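PDB 3S5W: L-ornithine N(5)-monooxygenase, which catalyses the FAD- and NADPH-dependent hydroxylation of L-ornithine to N(5)-hydroxyornithine, the first step in making hydroxamate siderophores such as pyoverdin. Local coordinates for residues I47-R52 with L59-L64; T181-V186 with G441-H446; I230-G235 with A240-D245; L351-A356 with S362-D367. All blocks are in the same frame, centred on the assembly; numbering follows the deposited sequence.

Overall arrangement
The four contacts fall into two pairs on opposite sides of the chain's centre. Interactions 1 and 2, with centres about 10 Å apart, reach the same mixed sheet on the FAD side and touch where Arg-52 CB lies 3.6 Å from Tyr-444 CE2. Interactions 3 and 4, about 16 Å apart between centres, belong to the NADP(+) side; there Tyr-366 CD1 comes within 3.5 Å of Ala-231 N. The centres of interactions 1 and 3 are about 39 Å apart. Interaction 3 binds the dinucleotide directly through Gly-235, and interaction 1 reaches FAD through Leu-64, whereas interaction 2 lies away from these sites. Along the chain, interactions 3 and 4 lie within the loop closed by interaction 2.

Interaction 1. Residues I47-R52 with L59-L64; sequences IALQER and LEVLFL
Helix residue Leu-49 and Leu-59, just ahead of strand 61-65, bring their CA atoms to 7.9 Å, the shortest CA-to-CA separation between the two segments; no hydrogen bond crosses between them, and the contact is made by apolar side chains. Leu-49 carries the helix side of it alone, its CB directed at the strand. Its CG stands opposite the carbonyl carbon and beside the backbone N (chi1 -68°), and the two methyl branches then divide the work. CD1 goes to the strand proper: it meets Phe-63 CZ at 4.1 Å and Val-61 CG1 at 4.2 Å, with Val-61 CG2 at the same 4.2 Å from Leu-49 CD1, so that both valine methyls face the same leucine methyl. The approach to Phe-63 is at the ring edge, near the ring plane, at the far end of the ring. CD2 turns instead to the incoming loop, where it lies 4.4 Å from Leu-59 CD1. Leu-49, Val-61 and Phe-63 are buried and Leu-59 is partly exposed, and none of these contacts is tight. Leu-49 also touches Leu-33 of strand 30-36 and Ser-440 of helix 432-447, while the Phe-63 ring meets that of Phe-38. One step beyond Phe-63, Leu-64 touches FAD, and Asp-65 is an FAD-binding residue. Strand 30-36, helix 40-56 and strand 61-65 form a beta-alpha-beta unit, with strands 30-36 and 61-65 paired in parallel; the packing of Leu-49 seats the crossover helix on the second strand, as in the Rossmann-type dinucleotide-binding fold.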
# COMPACT_ATOMS: atom_id res chain seq x y z
N ILE A 47 -18.07 -4.04 -3.76
CA ILE A 47 -19.08 -4.41 -2.76
C ILE A 47 -20.13 -3.31 -2.58
O ILE A 47 -21.35 -3.59 -2.57
CB ILE A 47 -18.44 -4.71 -1.37
CG1 ILE A 47 -17.49 -5.90 -1.48
CG2 ILE A 47 -19.53 -4.95 -0.31
CD1 ILE A 47 -16.54 -6.03 -0.26
N ALA A 48 -19.68 -2.07 -2.43
CA ALA A 48 -20.60 -0.97 -2.19
C ALA A 48 -21.52 -0.74 -3.42
O ALA A 48 -22.73 -0.44 -3.26
CB ALA A 48 -19.85 0.27 -1.86
N LEU A 49 -20.96 -0.92 -4.61
CA LEU A 49 -21.74 -0.86 -5.87
C LEU A 49 -22.80 -1.94 -5.92
O LEU A 49 -23.95 -1.64 -6.25
CB LEU A 49 -20.84 -0.96 -7.12
CG LEU A 49 -19.92 0.22 -7.39
CD1 LEU A 49 -18.88 -0.12 -8.46
CD2 LEU A 49 -20.68 1.48 -7.72
N GLN A 50 -22.42 -3.17 -5.55
CA GLN A 50 -23.36 -4.30 -5.47
C GLN A 50 -24.52 -4.07 -4.47
O GLN A 50 -25.67 -4.47 -4.75
CB GLN A 50 -22.64 -5.62 -5.19
CG GLN A 50 -23.58 -6.80 -4.91
CD GLN A 50 -22.85 -8.11 -4.71
OE1 GLN A 50 -22.76 -8.93 -5.63
NE2 GLN A 50 -22.33 -8.32 -3.51
N GLU A 51 -24.23 -3.42 -3.32
CA GLU A 51 -25.29 -3.05 -2.35
C GLU A 51 -26.30 -2.06 -2.88
O GLU A 51 -27.47 -2.11 -2.51
CB GLU A 51 -24.70 -2.48 -1.03
CG GLU A 51 -23.78 -3.47 -0.30
CD GLU A 51 -23.26 -2.97 1.07
OE1 GLU A 51 -23.46 -1.78 1.43
OE2 GLU A 51 -22.64 -3.80 1.80
N ARG A 52 -25.84 -1.15 -3.73
CA ARG A 52 -26.69 -0.11 -4.31
C ARG A 52 -27.52 -0.59 -5.51
O ARG A 52 -28.52 0.04 -5.85
CB ARG A 52 -25.84 1.08 -4.73
CG ARG A 52 -25.24 1.87 -3.59
CD ARG A 52 -24.46 3.07 -4.10
NE ARG A 52 -23.94 3.92 -3.02
CZ ARG A 52 -24.62 4.87 -2.38
NH1 ARG A 52 -25.88 5.12 -2.69
NH2 ARG A 52 -24.03 5.59 -1.42
N LEU A 59 -24.86 -1.46 -12.43
CA LEU A 59 -24.03 -0.77 -13.42
C LEU A 59 -23.17 -1.76 -14.18
O LEU A 59 -23.01 -2.90 -13.75
CB LEU A 59 -23.16 0.32 -12.78
CG LEU A 59 -23.85 1.54 -12.14
CD1 LEU A 59 -22.83 2.39 -11.41
CD2 LEU A 59 -24.62 2.39 -13.16
N GLU A 60 -22.64 -1.33 -15.32
CA GLU A 60 -21.72 -2.14 -16.12
C GLU A 60 -20.28 -1.80 -15.73
O GLU A 60 -19.74 -0.78 -16.16
CB GLU A 60 -21.96 -1.90 -17.62
CG GLU A 60 -22.94 -2.90 -18.26
CD GLU A 60 -22.24 -4.19 -18.67
OE1 GLU A 60 -21.07 -4.12 -19.10
OE2 GLU A 60 -22.87 -5.27 -18.57
N VAL A 61 -19.65 -2.67 -14.93
CA VAL A 61 -18.39 -2.33 -14.25
C VAL A 61 -17.26 -3.35 -14.50
O VAL A 61 -17.51 -4.56 -14.50
CB VAL A 61 -18.63 -2.08 -12.71
CG1 VAL A 61 -17.36 -1.69 -12.00
CG2 VAL A 61 -19.68 -0.99 -12.48
N LEU A 62 -16.04 -2.86 -14.70
CA LEU A 62 -14.84 -3.70 -14.76
C LEU A 62 -13.72 -3.16 -13.87
O LEU A 62 -13.48 -1.94 -13.83
CB LEU A 62 -14.27 -3.81 -16.17
CG LEU A 62 -15.03 -4.57 -17.27
CD1 LEU A 62 -14.20 -4.48 -18.55
CD2 LEU A 62 -15.24 -6.01 -16.89
N PHE A 63 -13.01 -4.06 -13.20
CA PHE A 63 -11.79 -3.67 -12.49
C PHE A 63 -10.64 -4.45 -13.04
O PHE A 63 -10.69 -5.67 -13.03
CB PHE A 63 -11.94 -3.93 -10.98
CG PHE A 63 -13.05 -3.15 -10.36
CD1 PHE A 63 -12.84 -1.83 -9.94
CD2 PHE A 63 -14.31 -3.73 -10.20
CE1 PHE A 63 -13.88 -1.10 -9.38
CE2 PHE A 63 -15.34 -3.01 -9.62
CZ PHE A 63 -15.13 -1.70 -9.22
N LEU A 64 -9.62 -3.75 -13.52
CA LEU A 64 -8.46 -4.39 -14.14
C LEU A 64 -7.28 -4.43 -13.19
O LEU A 64 -6.95 -3.41 -12.58
CB LEU A 64 -8.05 -3.63 -15.42
CG LEU A 64 -9.11 -3.24 -16.47
CD1 LEU A 64 -8.43 -2.71 -17.75
CD2 LEU A 64 -10.10 -4.34 -16.80

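Interaction 2. Residues T181-V186 with G441-H446; sequences TRALVV and GSLYQH. With PO4 (phosphate ion), chain G.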
# COMPACT_ATOMS: atom_id res chain seq x y z
N THR A 181 -15.39 3.79 -21.51
CA THR A 181 -16.10 3.96 -20.23
C THR A 181 -16.59 5.39 -19.96
O THR A 181 -15.93 6.35 -20.33
CB THR A 181 -15.20 3.48 -19.02
OG1 THR A 181 -15.98 3.48 -17.81
CG2 THR A 181 -13.99 4.39 -18.82
N ARG A 182 -17.75 5.50 -19.30
CA ARG A 182 -18.29 6.80 -18.83
C ARG A 182 -17.56 7.39 -17.59
O ARG A 182 -17.61 8.60 -17.33
CB ARG A 182 -19.80 6.69 -18.52
CG ARG A 182 -20.66 6.07 -19.65
CD ARG A 182 -22.14 5.97 -19.28
NE ARG A 182 -22.97 5.67 -20.46
CZ ARG A 182 -23.33 4.45 -20.87
NH1 ARG A 182 -22.94 3.36 -20.20
NH2 ARG A 182 -24.10 4.32 -21.95
N ALA A 183 -16.89 6.53 -16.83
CA ALA A 183 -16.27 6.93 -15.56
C ALA A 183 -15.09 6.00 -15.24
O ALA A 183 -15.06 4.84 -15.68
CB ALA A 183 -17.30 6.89 -14.43
N LEU A 184 -14.15 6.53 -14.47
CA LEU A 184 -12.91 5.85 -14.13
C LEU A 184 -12.62 5.97 -12.64
O LEU A 184 -12.80 7.04 -12.06
CB LEU A 184 -11.74 6.48 -14.89
CG LEU A 184 -10.34 5.85 -14.80
CD1 LEU A 184 -10.23 4.50 -15.53
CD2 LEU A 184 -9.34 6.84 -15.37
N VAL A 185 -12.13 4.88 -12.04
CA VAL A 185 -11.62 4.98 -10.66
C VAL A 185 -10.16 4.48 -10.64
O VAL A 185 -9.88 3.38 -11.06
CB VAL A 185 -12.57 4.34 -9.61
CG1 VAL A 185 -12.78 2.85 -9.88
CG2 VAL A 185 -12.05 4.55 -8.16
N VAL A 186 -9.25 5.34 -10.20
CA VAL A 186 -7.82 5.04 -10.25
C VAL A 186 -7.32 4.65 -8.84
O VAL A 186 -7.21 5.52 -7.98
CB VAL A 186 -7.01 6.25 -10.78
CG1 VAL A 186 -5.54 5.93 -10.80
CG2 VAL A 186 -7.46 6.60 -12.23
N GLY A 441 -21.87 6.30 -4.18
CA GLY A 441 -22.95 7.30 -4.15
C GLY A 441 -22.75 8.42 -5.16
O GLY A 441 -23.67 8.78 -5.92
N SER A 442 -21.56 8.99 -5.16
CA SER A 442 -21.22 10.05 -6.10
C SER A 442 -21.35 9.56 -7.56
O SER A 442 -21.88 10.27 -8.42
CB SER A 442 -19.81 10.54 -5.83
OG SER A 442 -19.39 11.48 -6.81
N LEU A 443 -20.85 8.35 -7.82
CA LEU A 443 -20.87 7.78 -9.17
C LEU A 443 -22.29 7.62 -9.69
O LEU A 443 -22.56 8.03 -10.83
CB LEU A 443 -20.13 6.43 -9.22
CG LEU A 443 -20.12 5.68 -10.55
CD1 LEU A 443 -19.43 6.51 -11.64
CD2 LEU A 443 -19.43 4.34 -10.41
N TYR A 444 -23.18 7.04 -8.87
CA TYR A 444 -24.59 6.92 -9.24
C TYR A 444 -25.22 8.29 -9.49
O TYR A 444 -25.96 8.46 -10.45
CB TYR A 444 -25.42 6.16 -8.21
CG TYR A 444 -25.46 4.66 -8.41
CD1 TYR A 444 -26.36 4.08 -9.32
CD2 TYR A 444 -24.61 3.83 -7.70
CE1 TYR A 444 -26.41 2.71 -9.50
CE2 TYR A 444 -24.64 2.46 -7.87
CZ TYR A 444 -25.54 1.90 -8.77
OH TYR A 444 -25.57 0.53 -8.93
N GLN A 445 -24.91 9.26 -8.63
CA GLN A 445 -25.39 10.63 -8.79
C GLN A 445 -24.91 11.23 -10.12
O GLN A 445 -25.69 11.88 -10.83
CB GLN A 445 -24.98 11.50 -7.59
CG GLN A 445 -25.46 12.97 -7.61
CD GLN A 445 -26.99 13.13 -7.74
OE1 GLN A 445 -27.77 12.38 -7.13
NE2 GLN A 445 -27.42 14.10 -8.53
N HIS A 446 -23.65 11.00 -10.47
CA HIS A 446 -23.11 11.48 -11.74
C HIS A 446 -23.74 10.79 -12.96
O HIS A 446 -24.05 11.46 -13.96
CB HIS A 446 -21.59 11.33 -11.79
CG HIS A 446 -21.02 11.52 -13.17
ND1 HIS A 446 -20.77 12.77 -13.71
CD2 HIS A 446 -20.66 10.62 -14.12
CE1 HIS A 446 -20.29 12.63 -14.93
NE2 HIS A 446 -20.21 11.34 -15.20
P PO4 G . -21.23 16.25 -13.26
O1 PO4 G . -21.40 15.04 -12.36
O2 PO4 G . -20.34 15.88 -14.44
O3 PO4 G . -22.59 16.69 -13.74
O4 PO4 G . -20.59 17.40 -12.50
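Leu-443 and His-446 both place CG opposite their backbone N (chi1 178° and 167°), which sends each side chain from helix 432-447 toward the strand. The helix, close to the C-terminal end of the modelled chain, thereby packs on strand 183-186, a member of the mixed sheet that also contains the FAD-side strands 30-36 and 61-65; this is helix-on-sheet packing away from the FAD, NADP(+) and substrate sites. The apolar contact is a single methyl pair: Leu-443 CD1 lies 3.5 Å from Ala-183 CB, a tight approach that the small alanine side chain permits. The CA atoms of these two residues are 7.9 Å apart. Both side chains also touch Leu-33 of strand 30-36, which extends the apolar patch across the neighbouring strand. Arg-182 sets out toward the helix, then turns its guanidinium to a salt bridge with Asp-32. At the turn into the strand, Thr-181 OG1 donates to Ala-183 O at 2.7 Å, tilted 19° from the carbonyl plane. The imidazole of His-446 is partly exposed, with a phosphate ion, probably from the crystallisation liquor and also bound by Arg-401, at its edge: ND1 of His-446 donates a nearly straight hydrogen bond of 2.7 Å to phosphate O1.

Interaction 3. Residues I230-G235 with A240-D245; sequences IAIIGG and AEAFID. With NAP (NADP nicotinamide-adenine-dinucleotide phosphate), chain F.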
# COMPACT_ATOMS: atom_id res chain seq x y z
N ILE A 230 23.80 -9.00 4.62
CA ILE A 230 22.74 -8.25 3.98
C ILE A 230 22.49 -6.95 4.71
O ILE A 230 22.36 -6.94 5.95
CB ILE A 230 21.42 -9.10 3.91
CG1 ILE A 230 21.69 -10.36 3.07
CG2 ILE A 230 20.25 -8.23 3.39
CD1 ILE A 230 20.49 -11.30 2.82
N ALA A 231 22.42 -5.85 3.95
CA ALA A 231 22.05 -4.55 4.52
C ALA A 231 20.56 -4.30 4.34
O ALA A 231 20.02 -4.55 3.28
CB ALA A 231 22.85 -3.38 3.84
N ILE A 232 19.91 -3.80 5.38
CA ILE A 232 18.55 -3.35 5.29
C ILE A 232 18.56 -1.84 5.50
O ILE A 232 18.99 -1.38 6.56
CB ILE A 232 17.65 -3.97 6.40
CG1 ILE A 232 17.63 -5.50 6.28
CG2 ILE A 232 16.23 -3.38 6.31
CD1 ILE A 232 17.09 -6.22 7.54
N ILE A 233 18.09 -1.10 4.49
CA ILE A 233 17.97 0.37 4.62
C ILE A 233 16.57 0.78 5.11
O ILE A 233 15.58 0.49 4.46
CB ILE A 233 18.28 1.10 3.26
CG1 ILE A 233 19.57 0.53 2.61
CG2 ILE A 233 18.26 2.65 3.44
CD1 ILE A 233 20.84 0.47 3.52
N GLY A 234 16.51 1.49 6.25
CA GLY A 234 15.24 2.00 6.78
C GLY A 234 15.03 1.57 8.23
O GLY A 234 15.76 0.71 8.77
N GLY A 235 14.01 2.14 8.86
CA GLY A 235 13.78 1.91 10.29
C GLY A 235 12.31 1.84 10.63
O GLY A 235 11.96 2.02 11.78
N ALA A 240 11.93 -3.52 10.01
CA ALA A 240 11.84 -4.38 11.19
C ALA A 240 11.38 -5.80 10.82
O ALA A 240 11.91 -6.78 11.35
CB ALA A 240 10.87 -3.79 12.21
N GLU A 241 10.40 -5.90 9.93
CA GLU A 241 9.92 -7.25 9.51
C GLU A 241 10.99 -7.99 8.71
O GLU A 241 11.22 -9.17 8.93
CB GLU A 241 8.61 -7.14 8.73
CG GLU A 241 7.45 -6.80 9.69
CD GLU A 241 6.07 -6.77 9.04
OE1 GLU A 241 5.96 -6.90 7.78
OE2 GLU A 241 5.07 -6.63 9.80
N ALA A 242 11.63 -7.28 7.78
CA ALA A 242 12.76 -7.84 7.04
C ALA A 242 13.86 -8.33 7.97
O ALA A 242 14.38 -9.46 7.84
CB ALA A 242 13.33 -6.80 6.05
N PHE A 243 14.24 -7.49 8.93
CA PHE A 243 15.25 -7.91 9.88
C PHE A 243 14.89 -9.18 10.64
O PHE A 243 15.72 -10.06 10.81
CB PHE A 243 15.55 -6.82 10.91
CG PHE A 243 16.60 -7.22 11.90
CD1 PHE A 243 17.96 -7.17 11.56
CD2 PHE A 243 16.23 -7.63 13.20
CE1 PHE A 243 18.94 -7.55 12.49
CE2 PHE A 243 17.20 -8.01 14.14
CZ PHE A 243 18.58 -7.96 13.78
N ILE A 244 13.67 -9.25 11.15
CA ILE A 244 13.29 -10.39 11.99
C ILE A 244 13.21 -11.66 11.11
O ILE A 244 13.62 -12.77 11.54
CB ILE A 244 11.94 -10.06 12.72
CG1 ILE A 244 12.23 -9.20 13.95
CG2 ILE A 244 11.15 -11.33 13.06
CD1 ILE A 244 13.19 -9.85 15.03
N ASP A 245 12.70 -11.51 9.89
CA ASP A 245 12.71 -12.66 8.99
C ASP A 245 14.13 -13.19 8.71
O ASP A 245 14.36 -14.40 8.76
CB ASP A 245 12.01 -12.37 7.68
CG ASP A 245 11.63 -13.65 6.96
OD1 ASP A 245 10.85 -14.43 7.54
OD2 ASP A 245 12.09 -13.85 5.83
PA NAP F . 7.73 4.11 6.09
O1A NAP F . 7.04 4.14 7.38
O2A NAP F . 7.48 5.25 5.23
O5B NAP F . 9.26 3.81 6.40
C5B NAP F . 10.18 4.25 5.48
C4B NAP F . 11.51 4.02 6.17
O4B NAP F . 12.45 4.24 5.15
C3B NAP F . 11.75 5.07 7.27
O3B NAP F . 12.59 4.43 8.22
C2B NAP F . 12.54 6.13 6.48
O2B NAP F . 13.45 6.80 7.29
C1B NAP F . 13.35 5.26 5.48
N9A NAP F . 13.74 6.08 4.32
C8A NAP F . 12.89 6.68 3.41
N7A NAP F . 13.63 7.35 2.50
C5A NAP F . 14.92 7.22 2.84
C6A NAP F . 16.10 7.72 2.27
N6A NAP F . 16.05 8.51 1.21
N1A NAP F . 17.29 7.40 2.86
C2A NAP F . 17.37 6.61 3.96
N3A NAP F . 16.21 6.10 4.53
C4A NAP F . 15.01 6.42 3.98
O3 NAP F . 7.43 2.73 5.30
PN NAP F . 7.17 1.18 5.76
O1N NAP F . 7.11 0.40 4.49
O2N NAP F . 8.13 0.72 6.82
O5D NAP F . 5.68 1.41 6.34
C5D NAP F . 5.08 0.96 7.53
C4D NAP F . 3.65 0.77 7.05
O4D NAP F . 2.92 -0.25 7.67
C3D NAP F . 2.70 1.95 7.15
O3D NAP F . 3.14 3.06 6.40
C2D NAP F . 1.41 1.28 6.66
O2D NAP F . 1.13 1.36 5.27
C1D NAP F . 1.64 -0.19 7.04
P2B NAP F . 13.21 8.30 7.87
O1X NAP F . 14.63 8.70 8.25
O2X NAP F . 12.27 8.08 9.04
O3X NAP F . 12.57 9.14 6.80
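Ile-232 drives its terminal methyl CD1 into the backbone of the facing helix, 3.4 Å from Phe-243 N and equally 3.4 Å from Phe-243 CA. The same methyl reaches Phe-243 CB at 3.8 Å and Ala-242 CB at 4.1 Å, so one isoleucine branch makes all the side-chain contacts between strand and helix. It gets there on an extended arm: CD1 is anti to CA about the CB-CG1 bond (chi2 164°), the full length of the CG1 branch being spent on the approach. Around the Phe-243 ring, Ile-232 CD1 sits at the edge, near the ring plane; the ring itself goes on to meet His-331 edge-to-face and to pack with Phe-320. Ile-232, Ala-242 and Phe-243 are all buried.

Beyond the strand the chain turns into the NADP(+) site. Gly-234 has a positive phi of 126°, a conformation open chiefly to a residue without a side chain, and lies against the adenosine ribose. Gly-235 N then donates to the ribose hydroxyl O3B of the dinucleotide at 2.8 Å, somewhat bent at 146°. Back on the strand, Ile-233 CG2 approaches the adenine, 4.1 Å from C2A of the dinucleotide. Strand 228-233, the glycine turn and helix 237-249 begin a beta-alpha-beta unit whose sequence is consistent with a GxGxxA fingerprint, the hallmark of a Rossmann-type NADP(+)-binding fold.

Interaction 4. Residues L351-A356 with S362-D367; sequences LALRDA and SVETYD
The Tyr-366 ring is approached obliquely by Leu-351, whose CD1 lies 3.7 Å from Tyr-366 CE2 and close to the neighbouring CD2 as well; the two side chains cross at about a right angle. At the phenol end the side chains of Leu-353 and Tyr-366 run toward each other from opposite directions, Leu-353 CD1 lying 3.9 Å from Tyr-366 OH. That hydroxyl has its strong polar partner elsewhere, in a hydrogen bond with Asp-256 OD2, which ties the end of the ring to strand 253-258. Leu-353 CD1 also meets Glu-364 CG at 3.9 Å. Here Glu-364 CG packs across the leucine, and the bend at chi2 (-72°) beyond it turns the carboxylate off the leucine; a long, weak ion pair links it to Arg-334.

The backbones form a beta hairpin, strands 348-355 and 361-366, the second being an outermost strand of a three-stranded antiparallel sheet. The short strand segments lie 4.7 Å apart at closest approach and their directions differ by 138°, antiparallel with marked twist. Leu-351 and Glu-364 form a hydrogen-bonded pair: Leu-351 N donates to Glu-364 O at 2.8 Å and Glu-364 N to Leu-351 O at 2.9 Å. Leu-353 and Ser-362 repeat the pattern, with Leu-353 N at 2.7 Å from Ser-362 O in an almost linear bond (179°) and Ser-362 N at 2.9 Å from Leu-353 O. Between them Ala-352 and Val-363 are a non-hydrogen-bonded pair, their side chains on the other face from the leucines, where Ala-352 touches Arg-341 and Val-363 touches Glu-350.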
# COMPACT_ATOMS: atom_id res chain seq x y z
N LEU A 351 28.99 -0.13 0.33
CA LEU A 351 28.26 1.03 0.81
C LEU A 351 29.22 1.87 1.63
O LEU A 351 29.90 1.33 2.51
CB LEU A 351 27.10 0.62 1.74
CG LEU A 351 25.96 -0.24 1.18
CD1 LEU A 351 24.82 -0.34 2.22
CD2 LEU A 351 25.41 0.32 -0.14
N ALA A 352 29.27 3.16 1.33
CA ALA A 352 30.01 4.13 2.13
C ALA A 352 29.01 4.71 3.12
O ALA A 352 28.03 5.35 2.73
CB ALA A 352 30.66 5.21 1.24
N LEU A 353 29.27 4.45 4.40
CA LEU A 353 28.32 4.72 5.48
C LEU A 353 28.80 5.84 6.42
O LEU A 353 29.87 5.74 7.05
CB LEU A 353 28.06 3.45 6.27
CG LEU A 353 27.51 2.24 5.49
CD1 LEU A 353 27.46 1.06 6.45
CD2 LEU A 353 26.15 2.50 4.88
N ARG A 354 28.02 6.91 6.48
CA ARG A 354 28.37 8.06 7.32
C ARG A 354 27.62 7.93 8.64
O ARG A 354 26.40 7.95 8.66
CB ARG A 354 27.99 9.38 6.63
CG ARG A 354 28.33 10.65 7.44
CD ARG A 354 29.81 10.98 7.42
NE ARG A 354 30.27 11.32 6.08
CZ ARG A 354 31.55 11.52 5.74
NH1 ARG A 354 32.52 11.39 6.65
NH2 ARG A 354 31.86 11.81 4.49
N ASP A 355 28.37 7.81 9.73
CA ASP A 355 27.79 7.77 11.07
C ASP A 355 27.71 9.21 11.59
O ASP A 355 28.76 9.81 11.90
CB ASP A 355 28.69 6.88 11.94
CG ASP A 355 28.19 6.70 13.38
OD1 ASP A 355 27.46 7.56 13.93
OD2 ASP A 355 28.56 5.68 13.99
N ALA A 356 26.51 9.81 11.65
CA ALA A 356 26.35 11.21 12.16
C ALA A 356 26.78 11.40 13.63
O ALA A 356 27.15 12.50 14.03
CB ALA A 356 24.93 11.75 11.93
N SER A 362 32.68 4.88 7.02
CA SER A 362 33.22 3.53 6.84
C SER A 362 32.65 2.89 5.57
O SER A 362 31.66 3.36 5.00
CB SER A 362 32.97 2.66 8.06
OG SER A 362 31.61 2.69 8.40
N VAL A 363 33.32 1.84 5.13
CA VAL A 363 33.00 1.20 3.88
C VAL A 363 32.66 -0.23 4.24
O VAL A 363 33.50 -0.92 4.82
CB VAL A 363 34.20 1.28 2.89
CG1 VAL A 363 33.94 0.46 1.66
CG2 VAL A 363 34.45 2.72 2.47
N GLU A 364 31.45 -0.68 3.93
CA GLU A 364 31.09 -2.09 4.16
C GLU A 364 30.56 -2.70 2.88
O GLU A 364 29.82 -2.06 2.15
CB GLU A 364 30.04 -2.24 5.28
CG GLU A 364 30.37 -1.57 6.63
CD GLU A 364 31.48 -2.27 7.45
OE1 GLU A 364 31.62 -3.51 7.37
OE2 GLU A 364 32.20 -1.55 8.19
N THR A 365 30.90 -3.96 2.64
CA THR A 365 30.43 -4.66 1.44
C THR A 365 29.41 -5.75 1.79
O THR A 365 29.64 -6.56 2.71
CB THR A 365 31.62 -5.25 0.66
OG1 THR A 365 32.47 -4.17 0.24
CG2 THR A 365 31.16 -6.01 -0.61
N TYR A 366 28.30 -5.75 1.05
CA TYR A 366 27.15 -6.63 1.31
C TYR A 366 26.88 -7.51 0.10
O TYR A 366 27.11 -7.10 -1.04
CB TYR A 366 25.91 -5.79 1.64
CG TYR A 366 26.11 -4.98 2.91
CD1 TYR A 366 25.89 -5.56 4.18
CD2 TYR A 366 26.55 -3.68 2.86
CE1 TYR A 366 26.09 -4.82 5.35
CE2 TYR A 366 26.76 -2.94 4.01
CZ TYR A 366 26.55 -3.51 5.25
OH TYR A 366 26.78 -2.73 6.38
N ASP A 367 26.34 -8.69 0.38
CA ASP A 367 25.92 -9.63 -0.63
C ASP A 367 24.59 -9.19 -1.24
O ASP A 367 24.31 -9.47 -2.41
CB ASP A 367 25.80 -11.03 -0.02
CG ASP A 367 27.16 -11.61 0.37
OD1 ASP A 367 27.46 -11.75 1.58
OD2 ASP A 367 27.95 -11.91 -0.54